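Local atomic coordinates of 5-cytosine DNA methyltransferase (Entamoeba histolytica, PDB entry 3QV2), a protein that probably transfers a methyl group from S-adenosyl-L-methionine to carbon 5 of cytosine in DNA or tRNA, as a Dnmt2-type methyltransferase. Residues N12-S18 and T37-D42. Sequence-based numbering, arbitrary orientation.
Sequences NVIEFFS and TFIPFD. With SAH (S-adenosyl-L-homocysteine), chain B.
Val13 N donates to Thr37 O at 2.8 Å, and parallel pairing then alternates up the two strands: Ile39 N to Val13 O, Glu15 N to Ile39 O, Phe41 N to Glu15 O. Farther along the chain, Ser18 N donates a hydrogen bond to Phe41 O (3.1 Å). At the other end Asn12 ND2 gives a side-chain hydrogen bond to Thr37 OG1 (2.8 Å, 156° at the hydrogen), OG1 tilted 15° from the amide plane.

Apolar contacts line both faces. On one, Val13 CB lies 3.7 Å from Phe38 CD1, the two side chains running alongside each other; on the other, with CG1 turned beside the backbone N (chi1 -53°), Ile14 CG2 is the branch that meets Phe41 CD2 at 3.8 Å. Ser18 CB packs tightly on Pro40 CB. Glu15, extended on the face of Val13 and Phe38, is buried; OE2 is hydrogen-bonded to Tyr51 OH and OE1 to Arg24 N.

The Asp42 carboxylate takes both ribose hydroxyls of SAH, OD1 from O2' (2.7 Å) and OD2 from O3' (3.0 Å), as the acidic residue ending the second strand does in many class I methyltransferases.

Helix 22-29 makes the beta-alpha-beta crossover between these strands; strand 36-41 edges the sheet, strand 79-82 flanks 11-16 beyond, and Tyr51 of helix 45-55 covers Phe38 and Pro40.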
loop_
_atom_site.group_PDB
_atom_site.type_symbol
_atom_site.label_atom_id
_atom_site.label_comp_id
_atom_site.label_asym_id
_atom_site.label_seq_id
_atom_site.Cartn_x
_atom_site.Cartn_y
_atom_site.Cartn_z
ATOM N N ASN A 12 4.765 19.614 3.991
ATOM C CA ASN A 12 6.071 19.077 3.637
ATOM C C ASN A 12 6.259 17.689 4.237
ATOM O O ASN A 12 6.366 17.538 5.454
ATOM C CB ASN A 12 7.178 20.022 4.101
ATOM C CG ASN A 12 6.985 21.436 3.588
ATOM O OD1 ASN A 12 6.895 22.386 4.366
ATOM N ND2 ASN A 12 6.909 21.581 2.270
ATOM N N VAL A 13 6.301 16.677 3.375
ATOM C CA VAL A 13 6.237 15.290 3.823
ATOM C C VAL A 13 7.564 14.546 3.718
ATOM O O VAL A 13 8.254 14.623 2.701
ATOM C CB VAL A 13 5.187 14.497 3.014
ATOM C CG1 VAL A 13 5.021 13.098 3.590
ATOM C CG2 VAL A 13 3.855 15.230 2.998
ATOM N N ILE A 14 7.910 13.822 4.777
ATOM C CA ILE A 14 8.979 12.838 4.703
ATOM C C ILE A 14 8.348 11.475 4.445
ATOM O O ILE A 14 7.665 10.924 5.309
ATOM C CB ILE A 14 9.803 12.770 6.000
ATOM C CG1 ILE A 14 10.318 14.155 6.394
ATOM C CG2 ILE A 14 10.960 11.797 5.835
ATOM C CD1 ILE A 14 11.173 14.152 7.645
ATOM N N GLU A 15 8.569 10.938 3.250
ATOM C CA GLU A 15 7.939 9.687 2.842
ATOM C C GLU A 15 8.797 8.485 3.225
ATOM O O GLU A 15 9.537 7.949 2.401
ATOM C CB GLU A 15 7.675 9.705 1.335
ATOM C CG GLU A 15 6.676 8.672 0.840
ATOM C CD GLU A 15 6.288 8.895 -0.611
ATOM O OE1 GLU A 15 5.477 8.107 -1.140
ATOM O OE2 GLU A 15 6.792 9.860 -1.224
ATOM N N PHE A 16 8.697 8.067 4.482
ATOM C CA PHE A 16 9.459 6.926 4.972
ATOM C C PHE A 16 8.994 5.630 4.316
ATOM O O PHE A 16 7.798 5.434 4.094
ATOM C CB PHE A 16 9.340 6.809 6.491
ATOM C CG PHE A 16 9.934 7.969 7.242
ATOM C CD1 PHE A 16 11.307 8.136 7.308
ATOM C CD2 PHE A 16 9.122 8.880 7.898
ATOM C CE1 PHE A 16 11.857 9.195 8.003
ATOM C CE2 PHE A 16 9.668 9.941 8.598
ATOM C CZ PHE A 16 11.038 10.098 8.651
ATOM N N PHE A 17 9.942 4.746 4.019
ATOM C CA PHE A 17 9.642 3.489 3.343
ATOM C C PHE A 17 8.807 3.771 2.100
ATOM O O PHE A 17 7.787 3.125 1.861
ATOM C CB PHE A 17 8.901 2.534 4.283
ATOM C CG PHE A 17 9.434 2.535 5.689
ATOM C CD1 PHE A 17 10.569 1.811 6.018
ATOM C CD2 PHE A 17 8.802 3.266 6.682
ATOM C CE1 PHE A 17 11.063 1.815 7.311
ATOM C CE2 PHE A 17 9.290 3.275 7.976
ATOM C CZ PHE A 17 10.422 2.549 8.290
ATOM N N SER A 18 9.261 4.741 1.311
ATOM C CA SER A 18 8.493 5.271 0.186
ATOM C C SER A 18 8.056 4.233 -0.847
ATOM O O SER A 18 7.017 4.393 -1.486
ATOM C CB SER A 18 9.270 6.398 -0.502
ATOM O OG SER A 18 10.612 6.016 -0.746
ATOM N N THR A 37 5.366 18.961 -0.822
ATOM C CA THR A 37 6.669 18.446 -1.222
ATOM C C THR A 37 6.901 17.098 -0.552
ATOM O O THR A 37 6.388 16.843 0.538
ATOM C CB THR A 37 7.807 19.401 -0.824
ATOM O OG1 THR A 37 7.853 19.524 0.604
ATOM C CG2 THR A 37 7.594 20.776 -1.443
ATOM N N PHE A 38 7.677 16.238 -1.202
ATOM C CA PHE A 38 7.930 14.901 -0.679
ATOM C C PHE A 38 9.418 14.557 -0.668
ATOM O O PHE A 38 10.121 14.771 -1.654
ATOM C CB PHE A 38 7.162 13.856 -1.492
ATOM C CG PHE A 38 5.666 13.985 -1.393
ATOM C CD1 PHE A 38 4.956 13.260 -0.449
ATOM C CD2 PHE A 38 4.969 14.824 -2.245
ATOM C CE1 PHE A 38 3.581 13.375 -0.355
ATOM C CE2 PHE A 38 3.594 14.945 -2.157
ATOM C CZ PHE A 38 2.900 14.218 -1.212
ATOM N N ILE A 39 9.890 14.028 0.458
ATOM C CA ILE A 39 11.259 13.533 0.569
ATOM C C ILE A 39 11.240 12.052 0.933
ATOM O O ILE A 39 11.123 11.694 2.105
ATOM C CB ILE A 39 12.082 14.304 1.619
ATOM C CG1 ILE A 39 12.275 15.762 1.189
ATOM C CG2 ILE A 39 13.435 13.647 1.819
ATOM C CD1 ILE A 39 11.055 16.634 1.387
ATOM N N PRO A 40 11.349 11.186 -0.082
ATOM C CA PRO A 40 11.247 9.731 0.064
ATOM C C PRO A 40 12.520 9.087 0.608
ATOM O O PRO A 40 13.622 9.448 0.193
ATOM C CB PRO A 40 11.002 9.263 -1.372
ATOM C CG PRO A 40 11.690 10.278 -2.208
ATOM C CD PRO A 40 11.536 11.589 -1.487
ATOM N N PHE A 41 12.357 8.145 1.532
ATOM C CA PHE A 41 13.468 7.358 2.057
ATOM C C PHE A 41 13.194 5.873 1.845
ATOM O O PHE A 41 12.156 5.361 2.267
ATOM C CB PHE A 41 13.666 7.626 3.552
ATOM C CG PHE A 41 14.394 8.905 3.856
ATOM C CD1 PHE A 41 15.738 8.890 4.195
ATOM C CD2 PHE A 41 13.733 10.120 3.817
ATOM C CE1 PHE A 41 16.409 10.064 4.481
ATOM C CE2 PHE A 41 14.399 11.298 4.101
ATOM C CZ PHE A 41 15.738 11.270 4.434
ATOM N N ASP A 42 14.123 5.185 1.191
ATOM C CA ASP A 42 14.007 3.745 0.994
ATOM C C ASP A 42 15.322 3.170 0.472
ATOM O O ASP A 42 16.022 3.812 -0.313
ATOM C CB ASP A 42 12.855 3.417 0.041
ATOM C CG ASP A 42 12.376 1.982 0.175
ATOM O OD1 ASP A 42 13.224 1.068 0.175
ATOM O OD2 ASP A 42 11.150 1.773 0.292
HETATM N N SAH B . 4.074 1.971 0.688
HETATM C CA SAH B . 5.126 1.819 -0.299
HETATM C CB SAH B . 5.944 0.563 -0.033
HETATM C CG SAH B . 6.057 0.051 1.383
HETATM S SD SAH B . 6.961 -1.489 1.638
HETATM C C SAH B . 4.516 1.796 -1.677
HETATM O O SAH B . 5.102 1.182 -2.613
HETATM O OXT SAH B . 3.411 2.401 -1.897
HETATM C "C5'" SAH B . 8.256 -1.219 2.828
HETATM C "C4'" SAH B . 9.504 -0.557 2.370
HETATM O "O4'" SAH B . 10.252 -0.213 3.483
HETATM C "C3'" SAH B . 10.301 -1.501 1.583
HETATM O "O3'" SAH B . 10.344 -1.087 0.260
HETATM C "C2'" SAH B . 11.628 -1.508 2.143
HETATM O "O2'" SAH B . 12.566 -1.325 1.141
HETATM C "C1'" SAH B . 11.647 -0.380 3.078
HETATM N N9 SAH B . 12.570 -0.600 4.155
HETATM C C8 SAH B . 12.737 -1.665 4.952
HETATM N N7 SAH B . 13.732 -1.372 5.805
HETATM C C5 SAH B . 14.183 -0.124 5.534
HETATM C C6 SAH B . 15.182 0.678 6.090
HETATM N N6 SAH B . 15.982 0.201 7.191
HETATM N N1 SAH B . 15.380 1.903 5.571
HETATM C C2 SAH B . 14.650 2.366 4.547
HETATM N N3 SAH B . 13.687 1.616 4.000
HETATM C C4 SAH B . 13.437 0.380 4.469
#